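Local coordinates for transcription inhibitor protein Gfh1 (Thermus thermophilus, PDB 2F23), which inhibits all catalytic activities of RNA polymerase by partially occluding its substrate-binding site and preventing NTP binding, at residues A[98-103]-A[147-152]; A[127-132]-A[136-141]; A[20-25]-A[63-68]. All blocks are in the same frame, centred on the assembly; numbering follows the deposited sequence.

Interaction 1 (A[98-103]-A[147-152])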
loop_
_atom_site.group_PDB
_atom_site.type_symbol
_atom_site.label_atom_id
_atom_site.label_comp_id
_atom_site.label_asym_id
_atom_site.label_seq_id
_atom_site.Cartn_x
_atom_site.Cartn_y
_atom_site.Cartn_z
ATOM N N GLU A 98 2.395 6.124 -5.885
ATOM C CA GLU A 98 1.661 7.371 -5.707
ATOM C C GLU A 98 2.044 8.037 -4.389
ATOM O O GLU A 98 2.137 7.381 -3.353
ATOM C CB GLU A 98 0.154 7.107 -5.723
ATOM C CG GLU A 98 -0.698 8.358 -5.553
ATOM C CD GLU A 98 -2.187 8.063 -5.595
ATOM O OE1 GLU A 98 -2.651 7.474 -6.596
ATOM O OE2 GLU A 98 -2.893 8.424 -4.630
ATOM N N ARG A 99 2.258 9.347 -4.434
ATOM C CA ARG A 99 2.623 10.092 -3.240
ATOM C C ARG A 99 1.472 10.984 -2.805
ATOM O O ARG A 99 0.820 11.624 -3.629
ATOM C CB ARG A 99 3.883 10.917 -3.503
ATOM C CG ARG A 99 5.086 10.052 -3.843
ATOM C CD ARG A 99 6.319 10.873 -4.157
ATOM N NE ARG A 99 7.453 10.019 -4.507
ATOM C CZ ARG A 99 8.649 10.471 -4.868
ATOM N NH1 ARG A 99 8.874 11.777 -4.930
ATOM N NH2 ARG A 99 9.622 9.621 -5.165
ATOM N N LEU A 100 1.225 11.007 -1.500
ATOM C CA LEU A 100 0.147 11.788 -0.913
ATOM C C LEU A 100 0.604 12.321 0.435
ATOM O O LEU A 100 1.337 11.645 1.147
ATOM C CB LEU A 100 -1.077 10.890 -0.701
ATOM C CG LEU A 100 -2.205 11.427 0.185
ATOM C CD1 LEU A 100 -2.915 12.557 -0.533
ATOM C CD2 LEU A 100 -3.181 10.310 0.512
ATOM N N SER A 101 0.192 13.532 0.783
ATOM C CA SER A 101 0.558 14.079 2.080
ATOM C C SER A 101 -0.715 14.474 2.812
ATOM O O SER A 101 -1.725 14.828 2.197
ATOM C CB SER A 101 1.492 15.287 1.938
ATOM O OG SER A 101 0.860 16.347 1.253
ATOM N N VAL A 102 -0.671 14.387 4.133
ATOM C CA VAL A 102 -1.823 14.724 4.955
ATOM C C VAL A 102 -1.352 15.364 6.243
ATOM O O VAL A 102 -0.189 15.247 6.619
ATOM C CB VAL A 102 -2.635 13.463 5.336
ATOM C CG1 VAL A 102 -3.101 12.740 4.091
ATOM C CG2 VAL A 102 -1.786 12.540 6.205
ATOM N N GLN A 103 -2.257 16.066 6.908
ATOM C CA GLN A 103 -1.933 16.655 8.191
ATOM C C GLN A 103 -3.040 16.242 9.138
ATOM O O GLN A 103 -4.221 16.426 8.840
ATOM C CB GLN A 103 -1.852 18.183 8.134
ATOM C CG GLN A 103 -1.586 18.781 9.510
ATOM C CD GLN A 103 -1.409 20.284 9.503
ATOM O OE1 GLN A 103 -2.193 21.013 8.894
ATOM N NE2 GLN A 103 -0.381 20.760 10.204
ATOM N N ARG A 147 -6.536 2.101 0.649
ATOM C CA ARG A 147 -5.237 2.040 -0.009
ATOM C C ARG A 147 -4.142 1.786 1.019
ATOM O O ARG A 147 -4.294 2.122 2.192
ATOM C CB ARG A 147 -4.951 3.357 -0.732
ATOM C CG ARG A 147 -5.920 3.688 -1.856
ATOM C CD ARG A 147 -5.348 3.385 -3.236
ATOM N NE ARG A 147 -5.340 1.964 -3.586
ATOM C CZ ARG A 147 -4.431 1.081 -3.181
ATOM N NH1 ARG A 147 -3.429 1.454 -2.395
ATOM N NH2 ARG A 147 -4.514 -0.182 -3.580
ATOM N N GLU A 148 -3.043 1.191 0.571
ATOM C CA GLU A 148 -1.920 0.904 1.454
ATOM C C GLU A 148 -0.832 1.952 1.238
ATOM O O GLU A 148 -0.483 2.265 0.102
ATOM C CB GLU A 148 -1.374 -0.498 1.169
ATOM C CG GLU A 148 -0.079 -0.833 1.889
ATOM C CD GLU A 148 0.320 -2.293 1.737
ATOM O OE1 GLU A 148 -0.026 -3.107 2.619
ATOM O OE2 GLU A 148 0.971 -2.625 0.730
ATOM N N PHE A 149 -0.308 2.500 2.331
ATOM C CA PHE A 149 0.735 3.518 2.250
ATOM C C PHE A 149 1.879 3.283 3.214
ATOM O O PHE A 149 1.685 2.799 4.325
ATOM C CB PHE A 149 0.182 4.911 2.565
ATOM C CG PHE A 149 -0.772 5.441 1.543
ATOM C CD1 PHE A 149 -2.145 5.292 1.716
ATOM C CD2 PHE A 149 -0.303 6.101 0.415
ATOM C CE1 PHE A 149 -3.037 5.798 0.776
ATOM C CE2 PHE A 149 -1.189 6.611 -0.531
ATOM C CZ PHE A 149 -2.558 6.458 -0.348
ATOM N N ARG A 150 3.075 3.654 2.778
ATOM C CA ARG A 150 4.264 3.558 3.614
ATOM C C ARG A 150 4.503 4.985 4.088
ATOM O O ARG A 150 4.379 5.925 3.304
ATOM C CB ARG A 150 5.462 3.080 2.793
ATOM C CG ARG A 150 6.784 3.076 3.545
ATOM C CD ARG A 150 7.866 2.416 2.705
ATOM N NE ARG A 150 8.111 3.148 1.468
ATOM C CZ ARG A 150 8.989 4.139 1.347
ATOM N NH1 ARG A 150 9.712 4.520 2.391
ATOM N NH2 ARG A 150 9.143 4.748 0.180
ATOM N N VAL A 151 4.814 5.151 5.370
ATOM C CA VAL A 151 5.084 6.477 5.917
ATOM C C VAL A 151 6.508 6.851 5.524
ATOM O O VAL A 151 7.462 6.195 5.928
ATOM C CB VAL A 151 4.957 6.484 7.454
ATOM C CG1 VAL A 151 5.259 7.873 7.997
ATOM C CG2 VAL A 151 3.553 6.051 7.852
ATOM N N VAL A 152 6.643 7.908 4.728
ATOM C CA VAL A 152 7.949 8.345 4.250
ATOM C C VAL A 152 8.591 9.447 5.084
ATOM O O VAL A 152 9.814 9.462 5.268
ATOM C CB VAL A 152 7.844 8.819 2.783
ATOM C CG1 VAL A 152 9.175 9.374 2.301
ATOM C CG2 VAL A 152 7.412 7.652 1.908
#
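Leu100 and Phe149 meet over the face of the mixed beta-sheet in the C-terminal domain of Gfh1, a GreA/GreB-type domain related to the FKBP proteins. They are a worked example of how strands that are not neighbours can still touch. Strands 99-105 and 145-155 are separated by strand 88-92 and are both antiparallel to it, so they run the same way without sharing backbone bonds here. Leu91 of the intervening strand is backbone-bonded to Leu100 and also lies against Phe149, so the ring bridges toward the far strand. The closer-packed part of the contact is apolar, made by the buried Phe149 and the partly exposed Leu100. Leu100 CD2 approaches Phe149 CZ, the far end of the ring, at 4.0 Å, coming in at a slant that is neither squarely over the face nor at the edge. The phenyl group reaches out because its CG is anti to the carbonyl carbon (chi1 -68°), and the ring also touches Leu140 and Thr142 of strand 137-142.

Toward Glu98 the contact thins. The carbonyl O of Glu98 lies near the ring plane at 4.4 Å from Phe149 CE2, an edgewise approach too distant to grip. The Glu98 chain is extended through CG, and its carboxylate is exposed to solvent; Glu98 OE2 comes no closer than 4.7 Å to Phe149 CZ. Arg147 has the opposite charge, but Glu98 OE1 and Arg147 NE remain 6.8 Å apart, and the guanidinium is instead salt-bridged to Asp93. Carbon thus makes the close contact, while the charged groups of Glu98 and Arg147 stay apart. Even within Leu100 the two branches differ: CD2 is the methyl that meets the ring, whereas Leu100 CD1 is turned off, 6.1 Å from Phe149 CZ.

Interaction 2 (A[127-132]-A[136-141])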
loop_
_atom_site.group_PDB
_atom_site.type_symbol
_atom_site.label_atom_id
_atom_site.label_comp_id
_atom_site.label_asym_id
_atom_site.label_seq_id
_atom_site.Cartn_x
_atom_site.Cartn_y
_atom_site.Cartn_z
ATOM N N LYS A 127 -7.241 8.087 13.025
ATOM C CA LYS A 127 -6.916 7.166 14.101
ATOM C C LYS A 127 -5.918 6.107 13.666
ATOM O O LYS A 127 -5.131 5.621 14.478
ATOM C CB LYS A 127 -8.180 6.481 14.633
ATOM C CG LYS A 127 -9.036 7.360 15.540
ATOM C CD LYS A 127 -9.967 6.508 16.395
ATOM C CE LYS A 127 -10.763 7.339 17.396
ATOM N NZ LYS A 127 -11.916 8.051 16.789
ATOM N N ALA A 128 -5.952 5.748 12.388
ATOM C CA ALA A 128 -5.045 4.738 11.859
ATOM C C ALA A 128 -3.613 5.261 11.747
ATOM O O ALA A 128 -2.661 4.481 11.749
ATOM C CB ALA A 128 -5.537 4.263 10.493
ATOM N N LEU A 129 -3.468 6.579 11.654
ATOM C CA LEU A 129 -2.155 7.213 11.527
ATOM C C LEU A 129 -1.506 7.519 12.876
ATOM O O LEU A 129 -0.290 7.419 13.032
ATOM C CB LEU A 129 -2.284 8.513 10.726
ATOM C CG LEU A 129 -2.509 8.393 9.216
ATOM C CD1 LEU A 129 -3.023 9.712 8.657
ATOM C CD2 LEU A 129 -1.205 7.984 8.548
ATOM N N LEU A 130 -2.321 7.883 13.857
ATOM C CA LEU A 130 -1.809 8.217 15.180
ATOM C C LEU A 130 -0.853 7.186 15.772
ATOM O O LEU A 130 -1.137 5.985 15.782
ATOM C CB LEU A 130 -2.967 8.425 16.156
ATOM C CG LEU A 130 -3.907 9.607 15.914
ATOM C CD1 LEU A 130 -5.003 9.607 16.976
ATOM C CD2 LEU A 130 -3.123 10.910 15.974
ATOM N N GLY A 131 0.288 7.669 16.256
ATOM C CA GLY A 131 1.262 6.802 16.889
ATOM C C GLY A 131 2.218 6.047 15.991
ATOM O O GLY A 131 3.040 5.270 16.483
ATOM N N HIS A 132 2.126 6.268 14.685
ATOM C CA HIS A 132 3.006 5.567 13.761
ATOM C C HIS A 132 4.231 6.376 13.382
ATOM O O HIS A 132 4.274 7.590 13.586
ATOM C CB HIS A 132 2.217 5.120 12.536
ATOM C CG HIS A 132 1.280 3.994 12.830
ATOM N ND1 HIS A 132 1.724 2.725 13.137
ATOM C CD2 HIS A 132 -0.069 3.957 12.944
ATOM C CE1 HIS A 132 0.689 1.957 13.429
ATOM N NE2 HIS A 132 -0.410 2.680 13.320
ATOM N N ASP A 136 6.599 2.693 8.730
ATOM C CA ASP A 136 5.420 1.868 8.973
ATOM C C ASP A 136 4.585 1.782 7.699
ATOM O O ASP A 136 4.607 2.690 6.863
ATOM C CB ASP A 136 4.553 2.441 10.108
ATOM C CG ASP A 136 5.105 2.132 11.488
ATOM O OD1 ASP A 136 5.789 1.098 11.644
ATOM O OD2 ASP A 136 4.835 2.909 12.426
ATOM N N VAL A 137 3.846 0.684 7.561
ATOM C CA VAL A 137 2.987 0.456 6.406
ATOM C C VAL A 137 1.563 0.319 6.937
ATOM O O VAL A 137 1.292 -0.505 7.806
ATOM C CB VAL A 137 3.425 -0.811 5.654
ATOM C CG1 VAL A 137 2.451 -1.131 4.532
ATOM C CG2 VAL A 137 4.815 -0.593 5.085
ATOM N N LEU A 138 0.668 1.143 6.405
ATOM C CA LEU A 138 -0.712 1.185 6.866
ATOM C C LEU A 138 -1.737 1.087 5.751
ATOM O O LEU A 138 -1.485 1.499 4.625
ATOM C CB LEU A 138 -0.942 2.504 7.607
ATOM C CG LEU A 138 0.150 2.910 8.602
ATOM C CD1 LEU A 138 0.081 4.407 8.888
ATOM C CD2 LEU A 138 -0.005 2.094 9.869
ATOM N N SER A 139 -2.897 0.525 6.079
ATOM C CA SER A 139 -3.999 0.446 5.127
ATOM C C SER A 139 -4.913 1.579 5.589
ATOM O O SER A 139 -5.396 1.572 6.724
ATOM C CB SER A 139 -4.713 -0.903 5.225
ATOM O OG SER A 139 -3.890 -1.946 4.726
ATOM N N LEU A 140 -5.138 2.560 4.720
ATOM C CA LEU A 140 -5.950 3.713 5.087
ATOM C C LEU A 140 -7.222 3.875 4.277
ATOM O O LEU A 140 -7.252 3.599 3.078
ATOM C CB LEU A 140 -5.117 4.991 4.968
ATOM C CG LEU A 140 -3.809 5.016 5.766
ATOM C CD1 LEU A 140 -3.034 6.280 5.440
ATOM C CD2 LEU A 140 -4.110 4.936 7.257
ATOM N N ASP A 141 -8.268 4.338 4.954
ATOM C CA ASP A 141 -9.565 4.569 4.337
ATOM C C ASP A 141 -9.592 6.016 3.858
ATOM O O ASP A 141 -9.961 6.925 4.605
ATOM C CB ASP A 141 -10.677 4.328 5.360
ATOM C CG ASP A 141 -10.683 2.902 5.887
ATOM O OD1 ASP A 141 -10.915 1.973 5.085
ATOM O OD2 ASP A 141 -10.459 2.707 7.099
#
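His132 and Asp136 face each other across a tight bend, and the imidazole shows how one flat ring can serve a polar and an apolar partner at once. Starting at the backbone, His132 CB lies 3.4 Å from Asp136 OD2. CG, set anti to the carbonyl carbon (chi1 -72°), brings the ring over Leu138. ND1 then donates to Asp136 OD2 at 3.2 Å, with a bent N-H...O angle of 146°. The oxygen lies in the ring plane, yet the proton approaches it from above the carboxylate plane, the two groups being perpendicular. Farther out, CD2, CE1 and NE2 all share the same methyl: Leu138 CD2 sits over the middle of the ring, 3.5 Å from the centroid and 7° off the normal, a CH-pi contact. The carboxylate has further holds, since OD2 also accepts from the Arg133 amide and OD1 is hydrogen-bonded to the Thr8 hydroxyl (OG1), so its orientation is well defined and it would probably favour a protonated imidazole.

The ring owes its place to a type II turn from Leu129 to His132, closed by His132 N to Leu129 O. Gly131 takes the turn position where a side chain would collide with the preceding carbonyl oxygen. At the end of the helix and the start of the turn the side-chain packing is apolar. Leu129 CD2 lies 3.8 Å from Leu138 CD1 and also reaches Leu140 CD1, while Ala128 CB rests 3.6 Å from Leu140 CD2.

Helix 124-129 is thereby laid against edge strand 137-142, whose Leu138 and Leu140 are backbone-bonded to Phe149 and Arg147 of strand 145-155. Leu129 also touches Val102 of strand 99-105, and Gly131 and His132 pair with the backbone of Ile83.

Interaction 3 (A[20-25]-A[63-68])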
loop_
_atom_site.group_PDB
_atom_site.type_symbol
_atom_site.label_atom_id
_atom_site.label_comp_id
_atom_site.label_asym_id
_atom_site.label_seq_id
_atom_site.Cartn_x
_atom_site.Cartn_y
_atom_site.Cartn_z
ATOM N N GLU A 20 3.736 -12.773 0.170
ATOM C CA GLU A 20 3.453 -14.204 0.215
ATOM C C GLU A 20 2.042 -14.477 -0.290
ATOM O O GLU A 20 1.816 -15.433 -1.033
ATOM C CB GLU A 20 3.611 -14.731 1.642
ATOM C CG GLU A 20 5.010 -14.553 2.205
ATOM C CD GLU A 20 6.051 -15.381 1.475
ATOM O OE1 GLU A 20 6.167 -15.256 0.236
ATOM O OE2 GLU A 20 6.764 -16.157 2.146
ATOM N N ARG A 21 1.097 -13.631 0.108
ATOM C CA ARG A 21 -0.285 -13.792 -0.316
ATOM C C ARG A 21 -0.393 -13.572 -1.822
ATOM O O ARG A 21 -1.119 -14.287 -2.509
ATOM C CB ARG A 21 -1.192 -12.813 0.439
ATOM C CG ARG A 21 -1.554 -13.255 1.862
ATOM C CD ARG A 21 -0.321 -13.640 2.674
ATOM N NE ARG A 21 -0.634 -14.003 4.056
ATOM C CZ ARG A 21 -1.120 -13.160 4.962
ATOM N NH1 ARG A 21 -1.356 -11.896 4.641
ATOM N NH2 ARG A 21 -1.365 -13.581 6.197
ATOM N N GLU A 22 0.343 -12.594 -2.338
ATOM C CA GLU A 22 0.301 -12.330 -3.771
ATOM C C GLU A 22 0.896 -13.490 -4.570
ATOM O O GLU A 22 0.428 -13.789 -5.666
ATOM C CB GLU A 22 1.039 -11.030 -4.107
ATOM C CG GLU A 22 0.304 -9.768 -3.676
ATOM C CD GLU A 22 -1.088 -9.677 -4.268
ATOM O OE1 GLU A 22 -1.231 -9.873 -5.494
ATOM O OE2 GLU A 22 -2.042 -9.407 -3.510
ATOM N N ARG A 23 1.929 -14.139 -4.036
ATOM C CA ARG A 23 2.526 -15.269 -4.742
ATOM C C ARG A 23 1.506 -16.402 -4.825
ATOM O O ARG A 23 1.455 -17.135 -5.815
ATOM C CB ARG A 23 3.788 -15.771 -4.030
ATOM C CG ARG A 23 4.989 -14.832 -4.097
ATOM C CD ARG A 23 6.232 -15.550 -3.586
ATOM N NE ARG A 23 7.369 -14.667 -3.329
ATOM C CZ ARG A 23 8.033 -13.979 -4.251
ATOM N NH1 ARG A 23 7.684 -14.045 -5.531
ATOM N NH2 ARG A 23 9.070 -13.234 -3.888
ATOM N N GLU A 24 0.699 -16.545 -3.779
ATOM C CA GLU A 24 -0.325 -17.584 -3.749
ATOM C C GLU A 24 -1.343 -17.297 -4.845
ATOM O O GLU A 24 -1.754 -18.197 -5.582
ATOM C CB GLU A 24 -1.021 -17.606 -2.384
ATOM C CG GLU A 24 -0.115 -18.026 -1.235
ATOM C CD GLU A 24 -0.783 -17.895 0.122
ATOM O OE1 GLU A 24 -0.155 -18.281 1.131
ATOM O OE2 GLU A 24 -1.930 -17.403 0.186
ATOM N N ARG A 25 -1.739 -16.034 -4.952
ATOM C CA ARG A 25 -2.702 -15.627 -5.964
ATOM C C ARG A 25 -2.137 -15.823 -7.363
ATOM O O ARG A 25 -2.871 -16.171 -8.290
ATOM C CB ARG A 25 -3.097 -14.165 -5.754
ATOM C CG ARG A 25 -3.800 -13.936 -4.426
ATOM C CD ARG A 25 -3.997 -12.465 -4.113
ATOM N NE ARG A 25 -4.580 -12.292 -2.785
ATOM C CZ ARG A 25 -4.842 -11.118 -2.224
ATOM N NH1 ARG A 25 -4.576 -9.994 -2.874
ATOM N NH2 ARG A 25 -5.368 -11.068 -1.007
ATOM N N ASP A 63 6.087 -7.496 -8.420
ATOM C CA ASP A 63 7.314 -6.803 -8.804
ATOM C C ASP A 63 7.539 -5.579 -7.926
ATOM O O ASP A 63 8.664 -5.304 -7.505
ATOM C CB ASP A 63 7.269 -6.386 -10.277
ATOM C CG ASP A 63 7.366 -7.571 -11.219
ATOM O OD1 ASP A 63 8.147 -8.501 -10.924
ATOM O OD2 ASP A 63 6.673 -7.568 -12.258
ATOM N N SER A 64 6.471 -4.841 -7.651
ATOM C CA SER A 64 6.579 -3.656 -6.812
ATOM C C SER A 64 6.960 -4.036 -5.387
ATOM O O SER A 64 7.802 -3.385 -4.765
ATOM C CB SER A 64 5.260 -2.882 -6.814
ATOM O OG SER A 64 5.009 -2.318 -8.091
ATOM N N LEU A 65 6.348 -5.094 -4.868
ATOM C CA LEU A 65 6.650 -5.532 -3.512
ATOM C C LEU A 65 8.088 -6.017 -3.388
ATOM O O LEU A 65 8.772 -5.696 -2.423
ATOM C CB LEU A 65 5.676 -6.635 -3.081
ATOM C CG LEU A 65 4.255 -6.118 -2.844
ATOM C CD1 LEU A 65 3.304 -7.289 -2.672
ATOM C CD2 LEU A 65 4.236 -5.216 -1.614
ATOM N N GLU A 66 8.545 -6.789 -4.369
ATOM C CA GLU A 66 9.909 -7.298 -4.343
ATOM C C GLU A 66 10.907 -6.156 -4.438
ATOM O O GLU A 66 11.963 -6.197 -3.810
ATOM C CB GLU A 66 10.125 -8.290 -5.487
ATOM C CG GLU A 66 9.469 -9.638 -5.233
ATOM C CD GLU A 66 9.566 -10.586 -6.412
ATOM O OE1 GLU A 66 9.354 -11.796 -6.203
ATOM O OE2 GLU A 66 9.839 -10.128 -7.541
ATOM N N ASP A 67 10.565 -5.135 -5.217
ATOM C CA ASP A 67 11.442 -3.982 -5.381
ATOM C C ASP A 67 11.627 -3.260 -4.052
ATOM O O ASP A 67 12.753 -2.993 -3.626
ATOM C CB ASP A 67 10.857 -3.002 -6.401
ATOM C CG ASP A 67 11.733 -1.780 -6.598
ATOM O OD1 ASP A 67 11.198 -0.652 -6.578
ATOM O OD2 ASP A 67 12.957 -1.950 -6.778
ATOM N N ILE A 68 10.513 -2.947 -3.399
ATOM C CA ILE A 68 10.554 -2.244 -2.124
ATOM C C ILE A 68 11.229 -3.053 -1.027
ATOM O O ILE A 68 12.093 -2.548 -0.316
ATOM C CB ILE A 68 9.137 -1.865 -1.671
ATOM C CG1 ILE A 68 8.502 -0.961 -2.729
ATOM C CG2 ILE A 68 9.182 -1.179 -0.306
ATOM C CD1 ILE A 68 7.122 -0.524 -2.399
#
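Helices 9-37 and 46-71 run antiparallel here, their backbones closest at Glu22 and Leu65, whose CA atoms are 9.3 Å apart. They are the two arms of the N-terminal helical hairpin, the coiled coil of the GreA/GreB family. On the inward side the touch is light: Leu65 CD1 meets the aliphatic CG of Glu22 at 4.0 Å, the side chains crossing at about a right angle. Glu22 is bent at its second torsion, which offers its methylene to the leucine while OE2 is salt-bridged to Arg25 NH1 within its own helix. Leu65 packs also on Leu15 and Gln18, so the interface continues beyond this pair.

The stronger link lies at the solvent-facing side of the hairpin. Arg23, extended from CG to NE, points its guanidinium end-on at Glu66, and both terminal nitrogens converge on one oxygen. Arg23 NH2 is 2.7 Å from Glu66 OE1 and uses the lone pair anti to the other oxygen; Arg23 NH1, 2.9 Å from the same OE1, comes nearly along its C-O bond. The bonds bend to 142° and 135°, consistent with two donors of one guanidinium sharing a single acceptor. Glu20 adds a long ion pair to Arg23 NE, making a three-residue network. With an alanine at Glu66, Arg23 is likely to lose its mate across the helices and swing more freely, leaving the two helices without this bridge.

Two N-H groups converging on one oxygen, with the planes 47° apart, imply a salt bridge that joins the arms by charge at an exposed edge rather than by matching the two flat groups.

Interactions 1 and 2 belong to one structure: strands 145-155 and 137-142 are neighbours in the C-terminal sheet. Their centres lie about 9 Å apart. Interaction 1 is a thin apolar touch across an intervening strand, running from the buried Phe149 to the exposed Glu98, whereas interaction 2, the most extensive of the three, combines buried leucines with a His-carboxylate bond at its more exposed end. Interaction 3 stands apart in the helical hairpin, its centre about 19 and 21 Å from those of interactions 1 and 2, and shares no element with them. In this segment pair an exposed salt bridge sits beside a light contact of buried Glu22 and Leu65; the sheet contacts rely chiefly on carbon packing.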